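Side-chain contacts in acyl-CoA dehydrogenase domain protein Tcur3481 (Thermomonospora curvata, PDB 6WY9), which probably works as an FAD-dependent acyl-CoA dehydrogenase, a flavoprotein that oxidises acyl-CoA thioesters: residues 155-160 and 185-190; 229-234 and 302-307; 313-318 and 328-333. All coordinates share one frame; numbering follows the deposited sequence.

Contact 1. Residues 155-160 and 185-190; sequences PSITGA and LSWERT
The side chain of I157 lies over one face of the W187 indole. Its CB carries two branches, and both reach the ring. CG2 comes down near the nitrogen edge, 3.7 Å from W187 NE1. CG1 makes the closest approach, with W187 CE2 3.5 Å away. CG1 also sits 3.7 Å from the centroid of the five-membered ring and 21° off its normal, a CH-pi contact. CD1, the tip, lies near the fusion bond on the six-membered side, 4.0 Å from W187 CD2. CG1 stands anti to the backbone N (chi1 -169°). This turns both branches to the tryptophan.

A second, looser touch lies beside it. T158 OG1 is 3.7 Å from R189 NH1, at the edge of the guanidinium and near its plane. That is too long for a hydrogen bond. Both NH1 and NH2 of R189 are hydrogen-bonded outside the two segments, NH2 to E36 O.

I157 to A160 form a type II beta turn, closed by A160 N to I157 O. G159 holds the third position with a positive phi, as is common in this turn. T158 O accepts a bond from R118 NH2. The turn lies in the loop that joins strand 144-154 to strand 160-169. W187 belongs to strand 185-191, which pairs with strand 197-203. The contact packs a connecting turn against a strand of the beta domain found in the middle of acyl-CoA dehydrogenases.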
loop_
_atom_site.group_PDB
_atom_site.type_symbol
_atom_site.label_atom_id
_atom_site.label_comp_id
_atom_site.label_asym_id
_atom_site.label_seq_id
_atom_site.Cartn_x
_atom_site.Cartn_y
_atom_site.Cartn_z
ATOM N N PRO B 155 4.710 30.816 -4.456
ATOM C CA PRO B 155 3.658 30.832 -3.434
ATOM C C PRO B 155 3.518 32.208 -2.814
ATOM O O PRO B 155 4.496 32.946 -2.656
ATOM C CB PRO B 155 4.142 29.804 -2.399
ATOM C CG PRO B 155 5.692 29.869 -2.549
ATOM C CD PRO B 155 5.878 30.017 -4.056
ATOM N N SER B 156 2.274 32.560 -2.492
ATOM C CA SER B 156 1.985 33.702 -1.634
ATOM C C SER B 156 2.699 34.963 -2.123
ATOM O O SER B 156 3.293 35.731 -1.352
ATOM C CB SER B 156 2.329 33.355 -0.186
ATOM O OG SER B 156 1.569 32.223 0.225
ATOM N N ILE B 157 2.564 35.210 -3.427
ATOM C CA ILE B 157 3.299 36.307 -4.093
ATOM C C ILE B 157 2.835 37.679 -3.627
ATOM O O ILE B 157 3.616 38.651 -3.655
ATOM C CB ILE B 157 3.181 36.153 -5.626
ATOM C CG1 ILE B 157 4.157 37.116 -6.366
ATOM C CG2 ILE B 157 1.744 36.494 -6.054
ATOM C CD1 ILE B 157 5.462 36.518 -6.862
ATOM N N THR B 158 1.573 37.809 -3.172
ATOM C CA THR B 158 1.027 39.124 -2.867
ATOM C C THR B 158 1.690 39.718 -1.622
ATOM O O THR B 158 1.751 39.082 -0.556
ATOM C CB THR B 158 -0.498 39.048 -2.670
ATOM O OG1 THR B 158 -1.050 38.293 -3.751
ATOM C CG2 THR B 158 -1.136 40.462 -2.701
ATOM N N GLY B 159 2.146 40.963 -1.759
ATOM C CA GLY B 159 2.826 41.681 -0.702
ATOM C C GLY B 159 4.286 41.315 -0.489
ATOM O O GLY B 159 4.921 41.904 0.388
ATOM N N ALA B 160 4.843 40.362 -1.225
ATOM C CA ALA B 160 6.261 40.035 -1.068
ATOM C C ALA B 160 7.110 41.127 -1.725
ATOM O O ALA B 160 6.851 41.509 -2.868
ATOM C CB ALA B 160 6.570 38.672 -1.673
ATOM N N LEU B 185 10.153 42.125 -14.673
ATOM C CA LEU B 185 9.524 41.082 -13.878
ATOM C C LEU B 185 8.015 41.227 -13.979
ATOM O O LEU B 185 7.490 42.327 -13.789
ATOM C CB LEU B 185 9.972 41.195 -12.425
ATOM C CG LEU B 185 9.471 40.138 -11.470
ATOM C CD1 LEU B 185 10.269 38.874 -11.761
ATOM C CD2 LEU B 185 9.697 40.640 -10.067
ATOM N N SER B 186 7.305 40.138 -14.264
ATOM C CA SER B 186 5.851 40.238 -14.203
ATOM C C SER B 186 5.284 38.901 -13.775
ATOM O O SER B 186 5.950 37.864 -13.889
ATOM C CB SER B 186 5.258 40.689 -15.542
ATOM O OG SER B 186 5.470 39.715 -16.539
ATOM N N TRP B 187 4.059 38.908 -13.253
ATOM C CA TRP B 187 3.483 37.592 -12.996
ATOM C C TRP B 187 1.990 37.571 -13.275
ATOM O O TRP B 187 1.338 38.604 -13.413
ATOM C CB TRP B 187 3.776 37.083 -11.577
ATOM C CG TRP B 187 3.289 37.933 -10.480
ATOM C CD1 TRP B 187 2.048 37.891 -9.898
ATOM C CD2 TRP B 187 4.036 38.920 -9.764
ATOM N NE1 TRP B 187 1.971 38.810 -8.879
ATOM C CE2 TRP B 187 3.178 39.455 -8.771
ATOM C CE3 TRP B 187 5.340 39.414 -9.866
ATOM C CZ2 TRP B 187 3.583 40.468 -7.894
ATOM C CZ3 TRP B 187 5.742 40.423 -8.990
ATOM C CH2 TRP B 187 4.867 40.935 -8.018
ATOM N N GLU B 188 1.486 36.355 -13.434
ATOM C CA GLU B 188 0.061 36.082 -13.506
ATOM C C GLU B 188 -0.363 35.387 -12.220
ATOM O O GLU B 188 0.209 34.356 -11.845
ATOM C CB GLU B 188 -0.275 35.194 -14.709
ATOM C CG GLU B 188 -0.120 35.886 -16.051
ATOM C CD GLU B 188 -0.461 34.992 -17.246
ATOM O OE1 GLU B 188 -0.520 33.755 -17.111
ATOM O OE2 GLU B 188 -0.666 35.547 -18.342
ATOM N N ARG B 189 -1.367 35.944 -11.554
ATOM C CA ARG B 189 -1.915 35.280 -10.379
ATOM C C ARG B 189 -2.547 33.945 -10.778
ATOM O O ARG B 189 -3.191 33.833 -11.825
ATOM C CB ARG B 189 -2.935 36.189 -9.727
ATOM C CG ARG B 189 -2.309 37.493 -9.260
ATOM C CD ARG B 189 -3.323 38.616 -9.031
ATOM N NE ARG B 189 -4.561 38.182 -8.373
ATOM C CZ ARG B 189 -4.730 38.131 -7.054
ATOM N NH1 ARG B 189 -3.716 38.477 -6.251
ATOM N NH2 ARG B 189 -5.905 37.737 -6.531
ATOM N N THR B 190 -2.361 32.926 -9.946
ATOM C CA THR B 190 -2.936 31.615 -10.234
ATOM C C THR B 190 -3.340 30.967 -8.912
ATOM O O THR B 190 -2.548 30.924 -7.966
ATOM C CB THR B 190 -1.945 30.739 -11.040
ATOM O OG1 THR B 190 -2.573 29.526 -11.467
ATOM C CG2 THR B 190 -0.679 30.412 -10.262
#

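Contact 2. Residues 229-234 and 302-307; sequences AVQLGV and WWADEG
Q231 and A304 make a close, buried helix-to-helix contact between helix 215-248 and helix 295-319, within the C-terminal helical part of the fold. The two CA atoms are 5.8 Å apart. Such an approach suits an alanine, whose CB rests 3.8 Å from Q231 CB. The glutamine chain bends at chi2 (79°), and its amide swings across to the other helix. There Q231 NE2 donates to A304 O at 3.0 Å, with a nearly straight N-H...O angle of 165°. The carbonyl oxygen lies in the amide plane of Q231. The donor, however, stands above the carbonyl plane, 42° out of it. NE2 also donates to G337 O, so two backbone carbonyls grip one nitrogen and fix the turn of the amide. A leucine in place of Q231 would probably leave the carbonyls of A304 and G337 without this donor inside the buried interface.

Helix 330-340 covers this helix too: I340 touches Q231 and V230, and W336 touches V230. Helix 67-80 packs on A229 and V230. Helix 260-288 meets both L232 and W303, and helix 347-362 lies against W302 and D305.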
loop_
_atom_site.group_PDB
_atom_site.type_symbol
_atom_site.label_atom_id
_atom_site.label_comp_id
_atom_site.label_asym_id
_atom_site.label_seq_id
_atom_site.Cartn_x
_atom_site.Cartn_y
_atom_site.Cartn_z
ATOM N N ALA B 229 7.777 20.034 7.923
ATOM C CA ALA B 229 7.249 20.482 9.219
ATOM C C ALA B 229 5.775 20.879 9.114
ATOM O O ALA B 229 4.956 20.524 9.979
ATOM C CB ALA B 229 8.088 21.641 9.777
ATOM N N VAL B 230 5.413 21.623 8.059
ATOM C CA VAL B 230 4.012 22.024 7.891
ATOM C C VAL B 230 3.145 20.780 7.721
ATOM O O VAL B 230 2.058 20.658 8.305
ATOM C CB VAL B 230 3.865 22.966 6.675
ATOM C CG1 VAL B 230 2.378 23.371 6.478
ATOM C CG2 VAL B 230 4.803 24.182 6.796
ATOM N N GLN B 231 3.625 19.837 6.911
ATOM C CA GLN B 231 2.841 18.645 6.642
ATOM C C GLN B 231 2.627 17.859 7.920
ATOM O O GLN B 231 1.564 17.263 8.128
ATOM C CB GLN B 231 3.547 17.764 5.596
ATOM C CG GLN B 231 2.667 16.599 5.073
ATOM C CD GLN B 231 1.680 17.072 4.033
ATOM O OE1 GLN B 231 1.042 18.122 4.204
ATOM N NE2 GLN B 231 1.547 16.311 2.936
ATOM N N LEU B 232 3.665 17.754 8.738
ATOM C CA LEU B 232 3.466 17.077 10.015
ATOM C C LEU B 232 2.309 17.718 10.779
ATOM O O LEU B 232 1.469 17.009 11.349
ATOM C CB LEU B 232 4.750 17.139 10.842
ATOM C CG LEU B 232 4.672 16.554 12.274
ATOM C CD1 LEU B 232 4.318 14.987 12.276
ATOM C CD2 LEU B 232 6.027 16.846 12.941
ATOM N N GLY B 233 2.253 19.060 10.813
ATOM C CA GLY B 233 1.181 19.722 11.540
ATOM C C GLY B 233 -0.174 19.512 10.877
ATOM O O GLY B 233 -1.176 19.232 11.550
ATOM N N VAL B 234 -0.220 19.591 9.543
ATOM C CA VAL B 234 -1.465 19.287 8.835
ATOM C C VAL B 234 -1.965 17.891 9.199
ATOM O O VAL B 234 -3.148 17.695 9.490
ATOM C CB VAL B 234 -1.284 19.420 7.312
ATOM C CG1 VAL B 234 -2.560 18.928 6.590
ATOM C CG2 VAL B 234 -0.960 20.925 6.938
ATOM N N TRP B 302 9.964 12.791 1.746
ATOM C CA TRP B 302 9.193 11.663 1.221
ATOM C C TRP B 302 8.110 11.232 2.209
ATOM O O TRP B 302 6.969 10.946 1.808
ATOM C CB TRP B 302 10.108 10.466 0.889
ATOM C CG TRP B 302 9.273 9.263 0.457
ATOM C CD1 TRP B 302 8.766 9.040 -0.790
ATOM C CD2 TRP B 302 8.825 8.168 1.277
ATOM N NE1 TRP B 302 8.048 7.866 -0.822
ATOM C CE2 TRP B 302 8.078 7.300 0.435
ATOM C CE3 TRP B 302 9.009 7.819 2.632
ATOM C CZ2 TRP B 302 7.511 6.104 0.891
ATOM C CZ3 TRP B 302 8.420 6.617 3.099
ATOM C CH2 TRP B 302 7.657 5.791 2.225
ATOM N N TRP B 303 8.450 11.147 3.502
ATOM C CA TRP B 303 7.427 10.832 4.512
ATOM C C TRP B 303 6.278 11.841 4.463
ATOM O O TRP B 303 5.105 11.456 4.542
ATOM C CB TRP B 303 8.055 10.788 5.910
ATOM C CG TRP B 303 8.525 9.411 6.234
ATOM C CD1 TRP B 303 9.827 8.962 6.260
ATOM C CD2 TRP B 303 7.698 8.272 6.457
ATOM N NE1 TRP B 303 9.852 7.619 6.527
ATOM C CE2 TRP B 303 8.556 7.166 6.656
ATOM C CE3 TRP B 303 6.304 8.082 6.535
ATOM C CZ2 TRP B 303 8.081 5.878 6.923
ATOM C CZ3 TRP B 303 5.811 6.805 6.826
ATOM C CH2 TRP B 303 6.705 5.701 7.025
ATOM N N ALA B 304 6.610 13.137 4.319
ATOM C CA ALA B 304 5.585 14.171 4.144
ATOM C C ALA B 304 4.741 13.894 2.913
ATOM O O ALA B 304 3.507 14.019 2.952
ATOM C CB ALA B 304 6.244 15.560 3.997
ATOM N N ASP B 305 5.407 13.570 1.797
ATOM C CA ASP B 305 4.723 13.427 0.513
ATOM C C ASP B 305 3.839 12.194 0.497
ATOM O O ASP B 305 2.794 12.180 -0.166
ATOM C CB ASP B 305 5.727 13.286 -0.638
ATOM C CG ASP B 305 6.604 14.499 -0.803
ATOM O OD1 ASP B 305 6.208 15.565 -0.339
ATOM O OD2 ASP B 305 7.663 14.343 -1.447
ATOM N N GLU B 306 4.282 11.117 1.141
ATOM C CA GLU B 306 3.563 9.849 1.032
ATOM C C GLU B 306 2.729 9.594 2.282
ATOM O O GLU B 306 1.517 9.390 2.198
ATOM C CB GLU B 306 4.562 8.696 0.791
ATOM C CG GLU B 306 3.944 7.288 0.671
ATOM C CD GLU B 306 3.244 7.073 -0.668
ATOM O OE1 GLU B 306 3.620 7.719 -1.682
ATOM O OE2 GLU B 306 2.300 6.258 -0.694
ATOM N N GLY B 307 3.365 9.596 3.443
ATOM C CA GLY B 307 2.607 9.462 4.683
ATOM C C GLY B 307 1.616 10.602 4.903
ATOM O O GLY B 307 0.446 10.369 5.217
#

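Contact 3. Residues 313-318 and 328-333; sequences HRTQHL and YPIHRY. With FDA (dihydroflavine-adenine dinucleotide), chain C.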
loop_
_atom_site.group_PDB
_atom_site.type_symbol
_atom_site.label_atom_id
_atom_site.label_comp_id
_atom_site.label_asym_id
_atom_site.label_seq_id
_atom_site.Cartn_x
_atom_site.Cartn_y
_atom_site.Cartn_z
ATOM N N HIS B 313 -5.969 11.683 3.016
ATOM C CA HIS B 313 -6.972 10.862 2.329
ATOM C C HIS B 313 -7.774 10.009 3.314
ATOM O O HIS B 313 -9.000 9.830 3.152
ATOM C CB HIS B 313 -6.295 9.951 1.283
ATOM C CG HIS B 313 -6.127 10.614 -0.057
ATOM N ND1 HIS B 313 -7.149 10.660 -0.996
ATOM C CD2 HIS B 313 -5.100 11.326 -0.580
ATOM C CE1 HIS B 313 -6.719 11.300 -2.075
ATOM N NE2 HIS B 313 -5.476 11.696 -1.861
ATOM N N ARG B 314 -7.102 9.414 4.311
ATOM C CA ARG B 314 -7.872 8.599 5.256
ATOM C C ARG B 314 -8.831 9.482 6.054
ATOM O O ARG B 314 -9.971 9.084 6.303
ATOM C CB ARG B 314 -6.948 7.812 6.212
ATOM C CG ARG B 314 -6.084 6.734 5.523
ATOM C CD ARG B 314 -5.576 5.655 6.515
ATOM N NE ARG B 314 -4.414 4.955 5.959
ATOM C CZ ARG B 314 -3.184 5.421 6.050
ATOM N NH1 ARG B 314 -3.001 6.587 6.683
ATOM N NH2 ARG B 314 -2.150 4.743 5.538
ATOM N N THR B 315 -8.399 10.685 6.452
ATOM C CA THR B 315 -9.298 11.494 7.283
ATOM C C THR B 315 -10.463 12.043 6.452
ATOM O O THR B 315 -11.553 12.263 6.994
ATOM C CB THR B 315 -8.521 12.619 8.021
ATOM O OG1 THR B 315 -7.814 13.437 7.088
ATOM C CG2 THR B 315 -7.499 12.041 9.079
ATOM N N GLN B 316 -10.293 12.221 5.134
ATOM C CA GLN B 316 -11.470 12.499 4.307
ATOM C C GLN B 316 -12.431 11.317 4.312
ATOM O O GLN B 316 -13.635 11.463 4.558
ATOM C CB GLN B 316 -11.080 12.802 2.862
ATOM C CG GLN B 316 -10.528 14.188 2.606
ATOM C CD GLN B 316 -11.394 15.298 3.178
ATOM O OE1 GLN B 316 -10.909 16.068 4.008
ATOM N NE2 GLN B 316 -12.668 15.417 2.701
ATOM N N HIS B 317 -11.914 10.135 4.012
ATOM C CA HIS B 317 -12.775 8.991 3.878
ATOM C C HIS B 317 -13.566 8.732 5.165
ATOM O O HIS B 317 -14.781 8.452 5.117
ATOM C CB HIS B 317 -11.936 7.762 3.483
ATOM C CG HIS B 317 -12.784 6.534 3.387
ATOM N ND1 HIS B 317 -13.663 6.335 2.346
ATOM C CD2 HIS B 317 -12.989 5.508 4.260
ATOM C CE1 HIS B 317 -14.342 5.215 2.550
ATOM N NE2 HIS B 317 -13.961 4.703 3.712
ATOM N N LEU B 318 -12.885 8.784 6.323
ATOM C CA LEU B 318 -13.503 8.467 7.622
ATOM C C LEU B 318 -14.635 9.435 7.996
ATOM O O LEU B 318 -15.454 9.117 8.870
ATOM C CB LEU B 318 -12.408 8.483 8.700
ATOM C CG LEU B 318 -11.466 7.279 8.544
ATOM C CD1 LEU B 318 -10.232 7.350 9.510
ATOM C CD2 LEU B 318 -12.291 6.005 8.838
ATOM N N TYR B 328 -17.272 22.703 6.907
ATOM C CA TYR B 328 -16.727 21.832 7.933
ATOM C C TYR B 328 -15.203 21.821 7.754
ATOM O O TYR B 328 -14.731 22.056 6.641
ATOM C CB TYR B 328 -17.331 20.415 7.805
ATOM C CG TYR B 328 -16.820 19.414 8.840
ATOM C CD1 TYR B 328 -17.402 19.345 10.126
ATOM C CD2 TYR B 328 -15.721 18.581 8.549
ATOM C CE1 TYR B 328 -16.919 18.449 11.094
ATOM C CE2 TYR B 328 -15.206 17.689 9.474
ATOM C CZ TYR B 328 -15.814 17.621 10.761
ATOM O OH TYR B 328 -15.326 16.739 11.703
ATOM N N PRO B 329 -14.397 21.639 8.823
ATOM C CA PRO B 329 -12.982 22.023 8.706
ATOM C C PRO B 329 -12.097 21.080 7.917
ATOM O O PRO B 329 -11.071 21.523 7.386
ATOM C CB PRO B 329 -12.506 22.101 10.169
ATOM C CG PRO B 329 -13.570 21.386 10.973
ATOM C CD PRO B 329 -14.847 21.620 10.226
ATOM N N ILE B 330 -12.432 19.783 7.878
ATOM C CA ILE B 330 -11.391 18.816 7.530
ATOM C C ILE B 330 -10.929 19.004 6.078
ATOM O O ILE B 330 -9.770 18.728 5.763
ATOM C CB ILE B 330 -11.866 17.362 7.784
ATOM C CG1 ILE B 330 -10.667 16.380 7.724
ATOM C CG2 ILE B 330 -12.971 16.956 6.750
ATOM C CD1 ILE B 330 -9.678 16.519 8.948
ATOM N N HIS B 331 -11.807 19.472 5.175
ATOM C CA HIS B 331 -11.421 19.555 3.759
ATOM C C HIS B 331 -10.192 20.453 3.543
ATOM O O HIS B 331 -9.471 20.282 2.556
ATOM C CB HIS B 331 -12.562 20.103 2.906
ATOM C CG HIS B 331 -12.788 21.572 3.102
ATOM N ND1 HIS B 331 -13.350 22.080 4.266
ATOM C CD2 HIS B 331 -12.497 22.647 2.327
ATOM C CE1 HIS B 331 -13.435 23.399 4.176
ATOM N NE2 HIS B 331 -12.924 23.769 3.011
ATOM N N ARG B 332 -9.945 21.426 4.428
ATOM C CA ARG B 332 -8.758 22.268 4.259
ATOM C C ARG B 332 -7.480 21.475 4.503
ATOM O O ARG B 332 -6.460 21.734 3.863
ATOM C CB ARG B 332 -8.811 23.492 5.196
ATOM C CG ARG B 332 -9.935 24.473 4.833
ATOM C CD ARG B 332 -9.653 25.896 5.370
ATOM N NE ARG B 332 -10.833 26.745 5.177
ATOM C CZ ARG B 332 -11.944 26.700 5.917
ATOM N NH1 ARG B 332 -12.968 27.515 5.625
ATOM N NH2 ARG B 332 -12.024 25.867 6.945
ATOM N N TYR B 333 -7.506 20.543 5.449
ATOM C CA TYR B 333 -6.342 19.683 5.682
ATOM C C TYR B 333 -6.061 18.830 4.454
ATOM O O TYR B 333 -4.903 18.675 4.037
ATOM C CB TYR B 333 -6.604 18.812 6.924
ATOM C CG TYR B 333 -6.679 19.696 8.150
ATOM C CD1 TYR B 333 -7.835 20.429 8.437
ATOM C CD2 TYR B 333 -5.563 19.862 8.969
ATOM C CE1 TYR B 333 -7.870 21.310 9.526
ATOM C CE2 TYR B 333 -5.595 20.729 10.079
ATOM C CZ TYR B 333 -6.751 21.443 10.338
ATOM O OH TYR B 333 -6.769 22.292 11.434
HETATM P PA FDA C . -21.155 7.869 7.915
HETATM O O1A FDA C . -20.998 8.796 9.078
HETATM O O2A FDA C . -22.265 6.805 7.935
HETATM O O5B FDA C . -19.747 6.933 7.812
HETATM C C5B FDA C . -18.660 7.812 7.701
HETATM C C4B FDA C . -17.406 6.938 7.511
HETATM O O4B FDA C . -17.432 5.943 8.643
HETATM C C3B FDA C . -17.486 6.025 6.286
HETATM O O3B FDA C . -16.971 6.620 5.152
HETATM C C2B FDA C . -16.553 4.898 6.692
HETATM O O2B FDA C . -15.124 5.277 6.701
HETATM C C1B FDA C . -16.907 4.654 8.191
HETATM N N9A FDA C . -17.868 3.578 8.425
HETATM C C8A FDA C . -19.276 3.634 8.424
HETATM N N7A FDA C . -19.829 2.470 8.744
HETATM C C5A FDA C . -18.767 1.618 8.958
HETATM C C6A FDA C . -18.731 0.256 9.293
HETATM N N6A FDA C . -19.859 -0.456 9.483
HETATM N N1A FDA C . -17.548 -0.379 9.443
HETATM C C2A FDA C . -16.451 0.405 9.229
HETATM N N3A FDA C . -16.325 1.712 8.896
HETATM C C4A FDA C . -17.529 2.294 8.779
HETATM N N1 FDA C . -27.218 10.463 -0.558
HETATM C C2 FDA C . -28.553 10.452 -1.014
HETATM O O2 FDA C . -29.460 9.979 -0.294
HETATM N N3 FDA C . -28.774 10.985 -2.279
HETATM C C4 FDA C . -27.768 11.533 -3.108
HETATM O O4 FDA C . -28.069 12.000 -4.199
HETATM C C4X FDA C . -26.437 11.506 -2.563
HETATM N N5 FDA C . -25.386 12.031 -3.317
HETATM C C5X FDA C . -24.265 12.452 -2.654
HETATM C C6 FDA C . -23.404 13.318 -3.221
HETATM C C7 FDA C . -22.269 13.746 -2.488
HETATM C C7M FDA C . -21.390 14.664 -3.119
HETATM C C8 FDA C . -22.004 13.296 -1.249
HETATM C C8M FDA C . -20.816 13.732 -0.488
HETATM C C9 FDA C . -22.868 12.379 -0.674
HETATM C C9A FDA C . -24.000 11.974 -1.374
HETATM N N10 FDA C . -24.889 11.044 -0.811
HETATM C C10 FDA C . -26.185 11.009 -1.335
HETATM C "C1'" FDA C . -24.678 10.616 0.601
HETATM C "C2'" FDA C . -23.887 9.281 0.693
HETATM O "O2'" FDA C . -24.658 8.244 0.312
HETATM C "C3'" FDA C . -23.453 9.207 2.227
HETATM O "O3'" FDA C . -22.472 10.182 2.519
HETATM C "C4'" FDA C . -22.977 7.807 2.583
HETATM O "O4'" FDA C . -24.086 6.976 2.557
HETATM C "C5'" FDA C . -22.245 7.871 3.951
HETATM O "O5'" FDA C . -23.175 8.279 4.910
HETATM P P FDA C . -22.476 9.373 5.909
HETATM O O1P FDA C . -22.017 10.437 5.035
HETATM O O2P FDA C . -23.482 9.663 7.012
HETATM O O3P FDA C . -21.107 8.705 6.567
#
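T315 meets I330 obliquely, with T315 OG1 4.1 Å from I330 CD1. The hydroxyl sits between the backbone N and the carbonyl carbon (chi1 56°). From there its one proton can reach V311 O and V312 O in its own helix, weakly in each case. It meets the isoleucine methyl only by van der Waals contact. A238 and T242 of helix 215-248 also pack on this threonine.

Q316 comes next and carries the closest approach. Its chain bends at chi2 (-50°), and the amide turns toward I330 and H331. OE1 lies 3.5 Å from I330 CG2 and equally near H331 CA. I330 O is also near, but both oxygens are acceptors and no bond forms. The other half of the amide is used, since NE2 donates to G323 O in the loop that joins the two helices. On the other side H331 ND1 gives a weak bond to Y328 O, in the loop just before, and Y328 OH bonds to H319 NE2 at the end of helix 295-319.

Here helix 295-319 of the C-terminal helical domain reaches the cofactor pocket, at the ribose on the adenine side. H317, L318, H319, G320 and G321 all line this pocket. H317 O accepts a hydrogen bond from O3B of FDA, a hydroxyl of the adenosine ribose, at 2.9 Å. O3B also lies over one face of the imidazole. Both ring nitrogens are held by another chain: ND1 bonds to a polar side chain and NE2 to an acidic one. R249 of another chain also bonds to the cofactor. L318 follows against the same sugar, its carbonyl O 3.2 Å from FDA C4B and its CD2 3.6 Å from FDA O2B.

The three contacts follow one another along the chain, each closing before the next opens. Contact 1 stands apart in the beta domain. Its centre is about 25 Å from that of contact 2 and about 29 Å from that of contact 3, and it touches neither. Contacts 2 and 3 lie in the C-terminal helical region, with centres about 15 Å apart. Both use helix 295-319, contact 2 earlier along it and contact 3 near its end. They also touch directly, V234 O lying 3.3 Å from Y333 CD2. One helix thus runs from a buried helix-to-helix crossing, away from the cofactor site, to the cofactor pocket at the subunit boundary.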